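PDB 4FX0: probable transcriptional repressor protein from Mycobacterium tuberculosis, which probably binds DNA as an oxidation-sensing, redox-dependent transcriptional repressor of the MarR family. Local coordinates for residues B[25-36]-B[104-115]; B[50-58]-B[92-100]. All coordinates share one frame; numbering follows the deposited sequence.

Interaction 1. Residues B[25-36]-B[104-115]; sequences ALRPSGLTNTQF and ALQKAVPLWRGV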
ATOM      1  N   ALA B  25       8.343  13.921   3.946  1.00 79.03           N
ATOM      2  CA  ALA B  25       7.712  15.213   4.194  1.00 70.66           C
ATOM      3  C   ALA B  25       7.299  15.380   5.655  1.00 62.90           C
ATOM      4  O   ALA B  25       7.345  16.484   6.197  1.00 66.55           O
ATOM      5  CB  ALA B  25       6.510  15.401   3.276  1.00 49.49           C
ATOM      6  N   LEU B  26       6.902  14.280   6.287  1.00 64.61           N
ATOM      7  CA  LEU B  26       6.422  14.310   7.667  1.00 57.12           C
ATOM      8  C   LEU B  26       7.543  14.211   8.699  1.00 59.92           C
ATOM      9  O   LEU B  26       7.290  14.273   9.901  1.00 63.32           O
ATOM     10  CB  LEU B  26       5.404  13.192   7.904  1.00 51.89           C
ATOM     11  CG  LEU B  26       4.021  13.384   7.279  1.00 50.91           C
ATOM     12  CD1 LEU B  26       3.228  12.088   7.314  1.00 42.96           C
ATOM     13  CD2 LEU B  26       3.269  14.501   7.986  1.00 47.14           C
ATOM     14  N   ARG B  27       8.775  14.057   8.226  1.00 71.74           N
ATOM     15  CA  ARG B  27       9.932  13.947   9.113  1.00 76.24           C
ATOM     16  C   ARG B  27       9.882  14.920  10.295  1.00 62.00           C
ATOM     17  O   ARG B  27       9.988  14.499  11.445  1.00 65.76           O
ATOM     18  CB  ARG B  27      11.239  14.118   8.326  1.00 88.14           C
ATOM     19  CG  ARG B  27      12.033  12.833   8.142  1.00 95.21           C
ATOM     20  CD  ARG B  27      12.898  12.889   6.888  1.00110.47           C
ATOM     21  NE  ARG B  27      13.784  14.050   6.869  1.00112.19           N
ATOM     22  CZ  ARG B  27      14.540  14.393   5.830  1.00105.99           C
ATOM     23  NH1 ARG B  27      14.517  13.665   4.721  1.00112.40           N
ATOM     24  NH2 ARG B  27      15.315  15.466   5.897  1.00 89.77           N
ATOM     25  N   PRO B  28       9.714  16.226  10.016  1.00 58.19           N
ATOM     26  CA  PRO B  28       9.717  17.242  11.077  1.00 57.92           C
ATOM     27  C   PRO B  28       8.701  16.983  12.189  1.00 57.75           C
ATOM     28  O   PRO B  28       8.999  17.248  13.353  1.00 67.52           O
ATOM     29  CB  PRO B  28       9.352  18.526  10.327  1.00 55.82           C
ATOM     30  CG  PRO B  28       9.825  18.292   8.945  1.00 56.95           C
ATOM     31  CD  PRO B  28       9.579  16.835   8.681  1.00 65.25           C
ATOM     32  N   SER B  29       7.520  16.485  11.838  1.00 60.70           N
ATOM     33  CA  SER B  29       6.474  16.255  12.829  1.00 54.28           C
ATOM     34  C   SER B  29       6.719  14.974  13.619  1.00 61.57           C
ATOM     35  O   SER B  29       5.998  14.674  14.569  1.00 70.68           O
ATOM     36  CB  SER B  29       5.100  16.198  12.162  1.00 54.24           C
ATOM     37  OG  SER B  29       4.979  15.044  11.349  1.00 53.75           O
ATOM     38  N   GLY B  30       7.738  14.220  13.219  1.00 69.59           N
ATOM     39  CA  GLY B  30       8.076  12.977  13.887  1.00 59.21           C
ATOM     40  C   GLY B  30       7.036  11.891  13.683  1.00 59.15           C
ATOM     41  O   GLY B  30       6.864  11.016  14.532  1.00 61.54           O
ATOM     42  N   LEU B  31       6.342  11.942  12.549  1.00 55.45           N
ATOM     43  CA  LEU B  31       5.298  10.969  12.248  1.00 50.12           C
ATOM     44  C   LEU B  31       5.559  10.230  10.942  1.00 52.50           C
ATOM     45  O   LEU B  31       6.078  10.804   9.986  1.00 56.45           O
ATOM     46  CB  LEU B  31       3.935  11.657  12.166  1.00 39.37           C
ATOM     47  CG  LEU B  31       3.435  12.350  13.431  1.00 50.24           C
ATOM     48  CD1 LEU B  31       2.033  12.887  13.206  1.00 53.57           C
ATOM     49  CD2 LEU B  31       3.462  11.387  14.605  1.00 48.22           C
ATOM     50  N   THR B  32       5.197   8.952  10.911  1.00 52.49           N
ATOM     51  CA  THR B  32       5.191   8.196   9.667  1.00 56.29           C
ATOM     52  C   THR B  32       3.816   8.349   9.031  1.00 52.82           C
ATOM     53  O   THR B  32       2.847   8.686   9.714  1.00 56.85           O
ATOM     54  CB  THR B  32       5.500   6.706   9.898  1.00 60.27           C
ATOM     55  OG1 THR B  32       4.427   6.095  10.623  1.00 66.20           O
ATOM     56  CG2 THR B  32       6.793   6.548  10.685  1.00 44.40           C
ATOM     57  N   ASN B  33       3.727   8.115   7.724  1.00 47.83           N
ATOM     58  CA  ASN B  33       2.461   8.287   7.018  1.00 53.07           C
ATOM     59  C   ASN B  33       1.335   7.473   7.650  1.00 51.81           C
ATOM     60  O   ASN B  33       0.212   7.959   7.792  1.00 47.53           O
ATOM     61  CB  ASN B  33       2.607   7.961   5.527  1.00 62.99           C
ATOM     62  CG  ASN B  33       2.857   6.487   5.267  1.00 65.64           C
ATOM     63  OD1 ASN B  33       1.920   5.712   5.073  1.00 66.21           O
ATOM     64  ND2 ASN B  33       4.126   6.095   5.250  1.00 67.09           N
ATOM     65  N   THR B  34       1.642   6.240   8.043  1.00 53.03           N
ATOM     66  CA  THR B  34       0.657   5.389   8.699  1.00 55.88           C
ATOM     67  C   THR B  34       0.282   5.950  10.069  1.00 44.16           C
ATOM     68  O   THR B  34      -0.894   5.990  10.429  1.00 47.66           O
ATOM     69  CB  THR B  34       1.167   3.946   8.860  1.00 62.11           C
ATOM     70  OG1 THR B  34       2.299   3.931   9.739  1.00 72.34           O
ATOM     71  CG2 THR B  34       1.567   3.369   7.510  1.00 38.58           C
ATOM     72  N   GLN B  35       1.284   6.381  10.829  1.00 42.96           N
ATOM     73  CA  GLN B  35       1.043   6.989  12.137  1.00 46.06           C
ATOM     74  C   GLN B  35       0.174   8.232  11.992  1.00 55.45           C
ATOM     75  O   GLN B  35      -0.880   8.342  12.617  1.00 63.64           O
ATOM     76  CB  GLN B  35       2.363   7.345  12.824  1.00 45.11           C
ATOM     77  CG  GLN B  35       3.151   6.146  13.326  1.00 36.61           C
ATOM     78  CD  GLN B  35       4.563   6.512  13.744  1.00 58.55           C
ATOM     79  OE1 GLN B  35       4.932   7.687  13.762  1.00 68.48           O
ATOM     80  NE2 GLN B  35       5.363   5.506  14.075  1.00 52.05           N
ATOM     81  N   PHE B  36       0.627   9.167  11.164  1.00 54.98           N
ATOM     82  CA  PHE B  36      -0.156  10.353  10.846  1.00 48.27           C
ATOM     83  C   PHE B  36      -1.588   9.960  10.508  1.00 55.02           C
ATOM     84  O   PHE B  36      -2.542  10.550  11.018  1.00 58.36           O
ATOM     85  CB  PHE B  36       0.472  11.108   9.671  1.00 47.26           C
ATOM     86  CG  PHE B  36      -0.446  12.112   9.033  1.00 48.70           C
ATOM     87  CD1 PHE B  36      -0.552  13.398   9.539  1.00 58.07           C
ATOM     88  CD2 PHE B  36      -1.203  11.769   7.925  1.00 50.09           C
ATOM     89  CE1 PHE B  36      -1.398  14.322   8.950  1.00 60.56           C
ATOM     90  CE2 PHE B  36      -2.051  12.689   7.333  1.00 52.65           C
ATOM     91  CZ  PHE B  36      -2.148  13.967   7.845  1.00 47.98           C
ATOM     92  N   ALA B 104       1.517  17.017  17.467  1.00 42.55           N
ATOM     93  CA  ALA B 104       2.193  16.389  16.336  1.00 42.62           C
ATOM     94  C   ALA B 104       1.313  16.393  15.089  1.00 51.90           C
ATOM     95  O   ALA B 104       1.778  16.699  13.992  1.00 58.48           O
ATOM     96  CB  ALA B 104       2.613  14.969  16.686  1.00 37.26           C
ATOM     97  N   LEU B 105       0.041  16.050  15.262  1.00 46.43           N
ATOM     98  CA  LEU B 105      -0.898  16.055  14.149  1.00 44.75           C
ATOM     99  C   LEU B 105      -1.012  17.457  13.560  1.00 49.68           C
ATOM    100  O   LEU B 105      -0.866  17.648  12.354  1.00 63.67           O
ATOM    101  CB  LEU B 105      -2.271  15.554  14.600  1.00 35.47           C
ATOM    102  CG  LEU B 105      -3.362  15.529  13.529  1.00 37.04           C
ATOM    103  CD1 LEU B 105      -2.918  14.708  12.328  1.00 40.31           C
ATOM    104  CD2 LEU B 105      -4.663  14.990  14.101  1.00 33.53           C
ATOM    105  N   GLN B 106      -1.268  18.434  14.425  1.00 62.72           N
ATOM    106  CA  GLN B 106      -1.383  19.827  14.007  1.00 64.24           C
ATOM    107  C   GLN B 106      -0.152  20.252  13.215  1.00 58.23           C
ATOM    108  O   GLN B 106      -0.259  20.934  12.195  1.00 48.26           O
ATOM    109  CB  GLN B 106      -1.561  20.731  15.228  1.00 63.97           C
ATOM    110  CG  GLN B 106      -1.967  22.160  14.902  1.00 65.01           C
ATOM    111  CD  GLN B 106      -2.024  23.044  16.135  1.00 82.24           C
ATOM    112  OE1 GLN B 106      -1.123  23.848  16.375  1.00 67.28           O
ATOM    113  NE2 GLN B 106      -3.085  22.900  16.923  1.00 99.88           N
ATOM    114  N   LYS B 107       1.018  19.837  13.692  1.00 54.07           N
ATOM    115  CA  LYS B 107       2.281  20.178  13.047  1.00 53.23           C
ATOM    116  C   LYS B 107       2.465  19.430  11.729  1.00 54.97           C
ATOM    117  O   LYS B 107       3.051  19.956  10.783  1.00 62.97           O
ATOM    118  CB  LYS B 107       3.450  19.878  13.988  1.00 57.94           C
ATOM    119  CG  LYS B 107       4.817  20.211  13.415  1.00 64.89           C
ATOM    120  CD  LYS B 107       5.886  20.160  14.494  1.00 77.12           C
ATOM    121  CE  LYS B 107       7.228  20.643  13.968  1.00 83.53           C
ATOM    122  NZ  LYS B 107       8.237  20.759  15.056  1.00 93.17           N
ATOM    123  N   ALA B 108       1.958  18.202  11.675  1.00 42.95           N
ATOM    124  CA  ALA B 108       2.111  17.356  10.497  1.00 49.71           C
ATOM    125  C   ALA B 108       1.207  17.785   9.343  1.00 58.90           C
ATOM    126  O   ALA B 108       1.587  17.679   8.176  1.00 61.59           O
ATOM    127  CB  ALA B 108       1.851  15.900  10.861  1.00 44.09           C
ATOM    128  N   VAL B 109       0.013  18.270   9.674  1.00 52.71           N
ATOM    129  CA  VAL B 109      -0.975  18.640   8.662  1.00 56.82           C
ATOM    130  C   VAL B 109      -0.394  19.465   7.509  1.00 62.95           C
ATOM    131  O   VAL B 109      -0.481  19.056   6.352  1.00 57.20           O
ATOM    132  CB  VAL B 109      -2.185  19.375   9.280  1.00 52.49           C
ATOM    133  CG1 VAL B 109      -3.068  19.956   8.186  1.00 57.60           C
ATOM    134  CG2 VAL B 109      -2.978  18.432  10.173  1.00 46.51           C
ATOM    135  N   PRO B 110       0.201  20.630   7.819  1.00 65.07           N
ATOM    136  CA  PRO B 110       0.758  21.463   6.746  1.00 60.38           C
ATOM    137  C   PRO B 110       1.800  20.717   5.917  1.00 51.47           C
ATOM    138  O   PRO B 110       1.883  20.927   4.706  1.00 50.45           O
ATOM    139  CB  PRO B 110       1.410  22.626   7.504  1.00 64.74           C
ATOM    140  CG  PRO B 110       1.599  22.130   8.901  1.00 54.14           C
ATOM    141  CD  PRO B 110       0.445  21.213   9.149  1.00 60.67           C
ATOM    142  N   LEU B 111       2.581  19.857   6.564  1.00 48.04           N
ATOM    143  CA  LEU B 111       3.588  19.065   5.866  1.00 47.45           C
ATOM    144  C   LEU B 111       2.929  18.072   4.917  1.00 51.68           C
ATOM    145  O   LEU B 111       3.358  17.910   3.774  1.00 57.44           O
ATOM    146  CB  LEU B 111       4.475  18.323   6.866  1.00 46.71           C
ATOM    147  CG  LEU B 111       5.206  19.191   7.893  1.00 45.12           C
ATOM    148  CD1 LEU B 111       6.042  18.327   8.825  1.00 38.89           C
ATOM    149  CD2 LEU B 111       6.070  20.226   7.196  1.00 39.08           C
ATOM    150  N   TRP B 112       1.886  17.406   5.401  1.00 51.97           N
ATOM    151  CA  TRP B 112       1.121  16.466   4.590  1.00 45.02           C
ATOM    152  C   TRP B 112       0.389  17.195   3.471  1.00 56.53           C
ATOM    153  O   TRP B 112       0.226  16.666   2.371  1.00 54.93           O
ATOM    154  CB  TRP B 112       0.117  15.711   5.463  1.00 46.32           C
ATOM    155  CG  TRP B 112      -0.979  15.038   4.690  1.00 45.48           C
ATOM    156  CD1 TRP B 112      -0.910  13.837   4.048  1.00 42.60           C
ATOM    157  CD2 TRP B 112      -2.311  15.523   4.488  1.00 48.27           C
ATOM    158  NE1 TRP B 112      -2.113  13.545   3.455  1.00 59.17           N
ATOM    159  CE2 TRP B 112      -2.994  14.568   3.712  1.00 45.11           C
ATOM    160  CE3 TRP B 112      -2.997  16.677   4.889  1.00 56.40           C
ATOM    161  CZ2 TRP B 112      -4.324  14.724   3.324  1.00 45.09           C
ATOM    162  CZ3 TRP B 112      -4.319  16.833   4.504  1.00 55.28           C
ATOM    163  CH2 TRP B 112      -4.967  15.862   3.730  1.00 46.58           C
ATOM    164  N   ARG B 113      -0.045  18.416   3.762  1.00 62.66           N
ATOM    165  CA  ARG B 113      -0.799  19.216   2.806  1.00 67.45           C
ATOM    166  C   ARG B 113       0.085  19.665   1.645  1.00 74.00           C
ATOM    167  O   ARG B 113      -0.380  19.795   0.511  1.00 74.22           O
ATOM    168  CB  ARG B 113      -1.418  20.426   3.509  1.00 73.14           C
ATOM    169  CG  ARG B 113      -2.558  21.084   2.753  1.00 86.39           C
ATOM    170  CD  ARG B 113      -3.481  21.820   3.712  1.00103.39           C
ATOM    171  NE  ARG B 113      -4.590  22.472   3.024  1.00122.23           N
ATOM    172  CZ  ARG B 113      -5.626  23.031   3.641  1.00127.22           C
ATOM    173  NH1 ARG B 113      -5.700  23.010   4.966  1.00131.02           N
ATOM    174  NH2 ARG B 113      -6.592  23.604   2.936  1.00116.52           N
ATOM    175  N   GLY B 114       1.362  19.896   1.933  1.00 74.18           N
ATOM    176  CA  GLY B 114       2.314  20.307   0.918  1.00 66.56           C
ATOM    177  C   GLY B 114       2.656  19.190  -0.048  1.00 69.60           C
ATOM    178  O   GLY B 114       2.685  19.395  -1.261  1.00 66.06           O
ATOM    179  N   VAL B 115       2.917  18.002   0.490  1.00 74.34           N
ATOM    180  CA  VAL B 115       3.256  16.848  -0.336  1.00 61.46           C
ATOM    181  C   VAL B 115       2.046  16.380  -1.143  1.00 52.83           C
ATOM    182  O   VAL B 115       2.179  15.966  -2.294  1.00 47.26           O
ATOM    183  CB  VAL B 115       3.812  15.682   0.511  1.00 56.20           C
ATOM    184  CG1 VAL B 115       2.773  15.199   1.510  1.00 43.59           C
ATOM    185  CG2 VAL B 115       4.270  14.542  -0.387  1.00 59.21           C
TER
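Ala108 and Phe36 form two complementary bumps here. The methyl of Ala108 enters a hollow lined by Leu26, Ser29, Leu31 and Phe36: its CB lies 3.5 Å from Leu26 CD2, 3.8 Å from Leu31 CD1 and 3.7 Å from Phe36 CD1. Ser29 lines the hollow with CB and OG; the hydroxyl is meanwhile satisfied by Leu26 O (2.8 Å from Ser29 OG), on a lone pair in the carbonyl plane. In the reverse sense, Phe36 is a knob in the hole formed by Leu105, Ala108, Val109 and Trp112. Its CG stands anti to the backbone N (chi1 164°), which carries CZ over one face of the Trp112 indole, 3.5 Å from CG of Trp112; the Phe36 ring and the five-membered ring of Trp112 meet obliquely, their planes 31° apart. Elsewhere along the helix, Leu111 CD1 fits against the Pro28 ring, 3.6 Å from Pro28 CB, and Ala25 CB meets Val115 CB at 3.9 Å. No hydrogen bond crosses, so shape carries the contact. Helix 99-119 thus packs against the junction of helices 7-26 and 33-45; Tyr22 meets Trp112 and Val115, Leu39 backs Leu31, and Phe3 of the second subunit touches both Phe36 and Trp112.

Interaction 2. Residues B[50-58]-B[92-100]; sequences GIDLTMSEL and CKRIELTAK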
ATOM      1  N   GLY B  50     -12.336   9.513  24.229  1.00 64.17           N
ATOM      2  CA  GLY B  50     -11.918   8.954  22.956  1.00 64.84           C
ATOM      3  C   GLY B  50     -12.992   8.084  22.336  1.00 83.91           C
ATOM      4  O   GLY B  50     -14.173   8.431  22.364  1.00 96.61           O
ATOM      5  N   ILE B  51     -12.584   6.949  21.773  1.00 86.05           N
ATOM      6  CA  ILE B  51     -13.523   6.036  21.128  1.00 82.66           C
ATOM      7  C   ILE B  51     -13.113   4.579  21.287  1.00 64.74           C
ATOM      8  O   ILE B  51     -11.932   4.265  21.434  1.00 48.91           O
ATOM      9  CB  ILE B  51     -13.650   6.323  19.623  1.00 78.72           C
ATOM     10  CG1 ILE B  51     -12.324   6.041  18.917  1.00 68.97           C
ATOM     11  CG2 ILE B  51     -14.090   7.752  19.384  1.00 97.61           C
ATOM     12  CD1 ILE B  51     -12.344   6.357  17.443  1.00 77.19           C
ATOM     13  N   ASP B  52     -14.102   3.695  21.243  1.00 63.56           N
ATOM     14  CA  ASP B  52     -13.852   2.261  21.283  1.00 72.84           C
ATOM     15  C   ASP B  52     -13.835   1.696  19.869  1.00 65.24           C
ATOM     16  O   ASP B  52     -14.796   1.860  19.116  1.00 60.83           O
ATOM     17  CB  ASP B  52     -14.921   1.555  22.118  1.00 84.16           C
ATOM     18  CG  ASP B  52     -14.885   1.962  23.578  1.00 88.49           C
ATOM     19  OD1 ASP B  52     -14.598   3.143  23.860  1.00 79.90           O
ATOM     20  OD2 ASP B  52     -15.141   1.097  24.441  1.00 89.56           O
ATOM     21  N   LEU B  53     -12.741   1.034  19.509  1.00 57.77           N
ATOM     22  CA  LEU B  53     -12.603   0.463  18.175  1.00 63.30           C
ATOM     23  C   LEU B  53     -11.842  -0.854  18.186  1.00 66.60           C
ATOM     24  O   LEU B  53     -10.899  -1.034  18.956  1.00 54.41           O
ATOM     25  CB  LEU B  53     -11.886   1.440  17.241  1.00 55.77           C
ATOM     26  CG  LEU B  53     -12.633   2.686  16.768  1.00 48.37           C
ATOM     27  CD1 LEU B  53     -11.759   3.458  15.797  1.00 54.86           C
ATOM     28  CD2 LEU B  53     -13.954   2.310  16.118  1.00 56.64           C
ATOM     29  N   THR B  54     -12.256  -1.771  17.319  1.00 80.32           N
ATOM     30  CA  THR B  54     -11.518  -3.005  17.110  1.00 81.72           C
ATOM     31  C   THR B  54     -10.236  -2.673  16.358  1.00 69.51           C
ATOM     32  O   THR B  54     -10.197  -1.718  15.582  1.00 77.30           O
ATOM     33  CB  THR B  54     -12.340  -4.018  16.293  1.00 88.49           C
ATOM     34  OG1 THR B  54     -13.609  -4.227  16.924  1.00 96.16           O
ATOM     35  CG2 THR B  54     -11.604  -5.345  16.185  1.00100.00           C
ATOM     36  N   MET B  55      -9.187  -3.452  16.592  1.00 55.82           N
ATOM     37  CA  MET B  55      -7.926  -3.246  15.890  1.00 53.64           C
ATOM     38  C   MET B  55      -8.087  -3.493  14.393  1.00 68.88           C
ATOM     39  O   MET B  55      -7.475  -2.810  13.575  1.00 73.35           O
ATOM     40  CB  MET B  55      -6.836  -4.152  16.460  1.00 64.32           C
ATOM     41  CG  MET B  55      -6.446  -3.839  17.897  1.00 76.45           C
ATOM     42  SD  MET B  55      -5.495  -2.313  18.072  1.00 70.88           S
ATOM     43  CE  MET B  55      -6.791  -1.076  18.084  1.00 52.89           C
ATOM     44  N   SER B  56      -8.912  -4.472  14.041  1.00 77.96           N
ATOM     45  CA  SER B  56      -9.187  -4.759  12.639  1.00 76.90           C
ATOM     46  C   SER B  56     -10.048  -3.657  12.028  1.00 67.74           C
ATOM     47  O   SER B  56      -9.856  -3.275  10.873  1.00 81.31           O
ATOM     48  CB  SER B  56      -9.866  -6.122  12.484  1.00 81.24           C
ATOM     49  OG  SER B  56     -11.049  -6.200  13.260  1.00 86.88           O
ATOM     50  N   GLU B  57     -10.993  -3.149  12.812  1.00 56.55           N
ATOM     51  CA  GLU B  57     -11.863  -2.065  12.369  1.00 60.80           C
ATOM     52  C   GLU B  57     -11.042  -0.813  12.078  1.00 72.19           C
ATOM     53  O   GLU B  57     -11.363  -0.039  11.174  1.00 67.22           O
ATOM     54  CB  GLU B  57     -12.923  -1.766  13.432  1.00 67.71           C
ATOM     55  CG  GLU B  57     -13.920  -0.685  13.041  1.00 83.96           C
ATOM     56  CD  GLU B  57     -14.849  -1.120  11.923  1.00107.79           C
ATOM     57  OE1 GLU B  57     -14.966  -2.340  11.684  1.00112.67           O
ATOM     58  OE2 GLU B  57     -15.462  -0.238  11.284  1.00111.43           O
ATOM     59  N   LEU B  58      -9.977  -0.626  12.853  1.00 70.31           N
ATOM     60  CA  LEU B  58      -9.076   0.507  12.680  1.00 59.57           C
ATOM     61  C   LEU B  58      -8.073   0.252  11.559  1.00 73.28           C
ATOM     62  O   LEU B  58      -7.903   1.081  10.665  1.00 87.26           O
ATOM     63  CB  LEU B  58      -8.333   0.790  13.986  1.00 54.70           C
ATOM     64  CG  LEU B  58      -7.317   1.933  13.956  1.00 55.85           C
ATOM     65  CD1 LEU B  58      -8.004   3.244  13.613  1.00 60.04           C
ATOM     66  CD2 LEU B  58      -6.587   2.040  15.287  1.00 42.90           C
ATOM     67  N   CYS B  92     -12.438  -5.206  21.882  1.00 83.58           N
ATOM     68  CA  CYS B  92     -12.533  -3.770  21.653  1.00 78.50           C
ATOM     69  C   CYS B  92     -11.474  -3.019  22.458  1.00 70.94           C
ATOM     70  O   CYS B  92     -10.901  -3.565  23.401  1.00 71.76           O
ATOM     71  CB  CYS B  92     -13.929  -3.267  22.020  1.00 78.56           C
ATOM     72  SG  CYS B  92     -14.342  -1.654  21.331  1.00 85.10           S
ATOM     73  N   LYS B  93     -11.212  -1.770  22.081  1.00 59.35           N
ATOM     74  CA  LYS B  93     -10.215  -0.958  22.776  1.00 62.34           C
ATOM     75  C   LYS B  93     -10.507   0.541  22.742  1.00 64.75           C
ATOM     76  O   LYS B  93     -10.974   1.076  21.736  1.00 51.76           O
ATOM     77  CB  LYS B  93      -8.811  -1.229  22.228  1.00 58.82           C
ATOM     78  CG  LYS B  93      -8.094  -2.374  22.917  1.00 67.34           C
ATOM     79  CD  LYS B  93      -6.686  -2.558  22.376  1.00 80.32           C
ATOM     80  CE  LYS B  93      -5.991  -3.714  23.073  1.00 70.24           C
ATOM     81  NZ  LYS B  93      -6.122  -3.607  24.553  1.00 75.96           N
ATOM     82  N   ARG B  94     -10.218   1.208  23.855  1.00 67.79           N
ATOM     83  CA  ARG B  94     -10.416   2.645  23.976  1.00 69.95           C
ATOM     84  C   ARG B  94      -9.138   3.401  23.625  1.00 70.55           C
ATOM     85  O   ARG B  94      -8.133   3.297  24.331  1.00 71.75           O
ATOM     86  CB  ARG B  94     -10.853   3.002  25.398  1.00 55.71           C
ATOM     87  CG  ARG B  94     -11.064   4.488  25.621  1.00 63.52           C
ATOM     88  CD  ARG B  94     -12.294   4.984  24.883  1.00 70.80           C
ATOM     89  NE  ARG B  94     -13.526   4.515  25.510  1.00 83.81           N
ATOM     90  CZ  ARG B  94     -14.213   5.209  26.412  1.00 94.99           C
ATOM     91  NH1 ARG B  94     -13.791   6.410  26.787  1.00100.12           N
ATOM     92  NH2 ARG B  94     -15.323   4.708  26.934  1.00 99.73           N
ATOM     93  N   ILE B  95      -9.180   4.161  22.535  1.00 59.28           N
ATOM     94  CA  ILE B  95      -8.030   4.949  22.110  1.00 65.32           C
ATOM     95  C   ILE B  95      -8.333   6.446  22.180  1.00 66.94           C
ATOM     96  O   ILE B  95      -9.383   6.898  21.721  1.00 57.98           O
ATOM     97  CB  ILE B  95      -7.580   4.579  20.679  1.00 67.54           C
ATOM     98  CG1 ILE B  95      -7.371   3.068  20.552  1.00 65.56           C
ATOM     99  CG2 ILE B  95      -6.308   5.322  20.309  1.00 53.55           C
ATOM    100  CD1 ILE B  95      -8.473   2.356  19.795  1.00 68.86           C
ATOM    101  N   GLU B  96      -7.407   7.207  22.758  1.00 69.20           N
ATOM    102  CA  GLU B  96      -7.580   8.649  22.908  1.00 74.86           C
ATOM    103  C   GLU B  96      -6.360   9.426  22.429  1.00 68.26           C
ATOM    104  O   GLU B  96      -5.231   8.939  22.502  1.00 59.55           O
ATOM    105  CB  GLU B  96      -7.870   9.006  24.368  1.00 84.57           C
ATOM    106  CG  GLU B  96      -9.272   8.656  24.828  1.00 99.49           C
ATOM    107  CD  GLU B  96      -9.508   8.988  26.287  1.00107.18           C
ATOM    108  OE1 GLU B  96      -8.558   8.857  27.088  1.00101.30           O
ATOM    109  OE2 GLU B  96     -10.642   9.383  26.634  1.00114.20           O
ATOM    110  N   LEU B  97      -6.595  10.639  21.940  1.00 62.30           N
ATOM    111  CA  LEU B  97      -5.508  11.533  21.568  1.00 60.20           C
ATOM    112  C   LEU B  97      -4.980  12.268  22.789  1.00 59.33           C
ATOM    113  O   LEU B  97      -5.748  12.839  23.565  1.00 55.20           O
ATOM    114  CB  LEU B  97      -5.967  12.553  20.525  1.00 65.99           C
ATOM    115  CG  LEU B  97      -5.866  12.162  19.052  1.00 58.94           C
ATOM    116  CD1 LEU B  97      -6.130  13.378  18.181  1.00 56.39           C
ATOM    117  CD2 LEU B  97      -4.498  11.578  18.748  1.00 49.38           C
ATOM    118  N   THR B  98      -3.664  12.246  22.958  1.00 63.14           N
ATOM    119  CA  THR B  98      -3.026  13.042  23.993  1.00 59.29           C
ATOM    120  C   THR B  98      -2.728  14.423  23.429  1.00 68.38           C
ATOM    121  O   THR B  98      -2.643  14.598  22.211  1.00 62.82           O
ATOM    122  CB  THR B  98      -1.717  12.401  24.474  1.00 55.59           C
ATOM    123  OG1 THR B  98      -0.798  12.312  23.378  1.00 62.17           O
ATOM    124  CG2 THR B  98      -1.981  11.010  25.025  1.00 49.82           C
ATOM    125  N   ALA B  99      -2.581  15.400  24.316  1.00 60.01           N
ATOM    126  CA  ALA B  99      -2.257  16.763  23.913  1.00 59.94           C
ATOM    127  C   ALA B  99      -1.054  16.772  22.977  1.00 51.82           C
ATOM    128  O   ALA B  99      -1.014  17.527  22.005  1.00 63.12           O
ATOM    129  CB  ALA B  99      -1.986  17.626  25.135  1.00 52.30           C
ATOM    130  N   LYS B 100      -0.077  15.921  23.276  1.00 38.31           N
ATOM    131  CA  LYS B 100       1.115  15.796  22.448  1.00 39.77           C
ATOM    132  C   LYS B 100       0.758  15.256  21.068  1.00 47.60           C
ATOM    133  O   LYS B 100       1.291  15.709  20.055  1.00 48.12           O
ATOM    134  CB  LYS B 100       2.141  14.883  23.122  1.00 41.81           C
ATOM    135  CG  LYS B 100       3.391  14.637  22.297  1.00 40.53           C
ATOM    136  CD  LYS B 100       4.424  13.846  23.084  1.00 39.08           C
ATOM    137  CE  LYS B 100       5.673  13.602  22.256  1.00 43.97           C
ATOM    138  NZ  LYS B 100       6.747  12.946  23.049  1.00 56.31           N
TER
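Lys93 O receives the shortest sound polar bond of the contact, from Leu53 N at 2.8 Å, with an N-H...O angle of 161°. The same oxygen also takes a CA-H...O contact from Asp52 CA at 3.1 Å. Two residues along, Ile51 and Ile95 form an antiparallel hydrogen-bonded pair: Ile95 N donates to Ile51 O at 3.0 Å and Ile51 N returns a bond to Ile95 O at 3.2 Å. The return bond from Lys93 N to Leu53 O is weak. The axes of strands 51-53 and 93-97 pass within 4.6 Å, their directions 133° apart, antiparallel but strongly twisted.

Ile51, Leu53 and Ile95 project from one face of this pairing. There Ile95 CD1 lies 4.2 Å from Met55 CE, which a bent chain brings back from the start of helix 55-62. Helix 33-45 underlies this face, with Ile42 against Ile95 and Ser45 against Ile51. Asp52 and Arg94, a non-hydrogen-bonded pair, share the other face. Bends in the Arg94 chain bring NE to Asp52 OD1 in a salt bridge whose modelled separation is too short to be trusted in detail.

At the end of the pairing, Gly50 N donates to Glu96 OE2 (2.9 Å) on the anti lone pair. From the central strand 93-97 the carboxylate thus reaches both ways, OE2 to Gly50 just ahead of strand 51-53 and OE1 in a salt bridge to Arg83 on strand 82-86. That three-stranded antiparallel sheet, with helices 55-62 and 66-78 lying between its first two strands in sequence, is characteristic of the winged helix-turn-helix of MarR proteins, strands 82-86 and 93-97 forming the wing.

Helix 99-119 ties the two contacts together: strand 93-97 of interaction 2 runs into its start, and its later turns supply 104-115 to interaction 1. The chain between residues 36 and 104, which interaction 1 brings back together, contains both strands of interaction 2. Their centres are about 20 Å apart; residues 92-100 lead on towards 104-115, but the two contacts share no side-chain meeting. Helix 33-45 bridges them, since Leu39 meets Leu31 of interaction 1, and Ile42 meets Ile95 of interaction 2. Interaction 1, centred about 11 Å from the chain centre, reaches the second subunit; interaction 2, about 15 Å out, meets no other chain of the assembly. The first thus lies beside the dimer interface, the second within the probable DNA-binding winged domain.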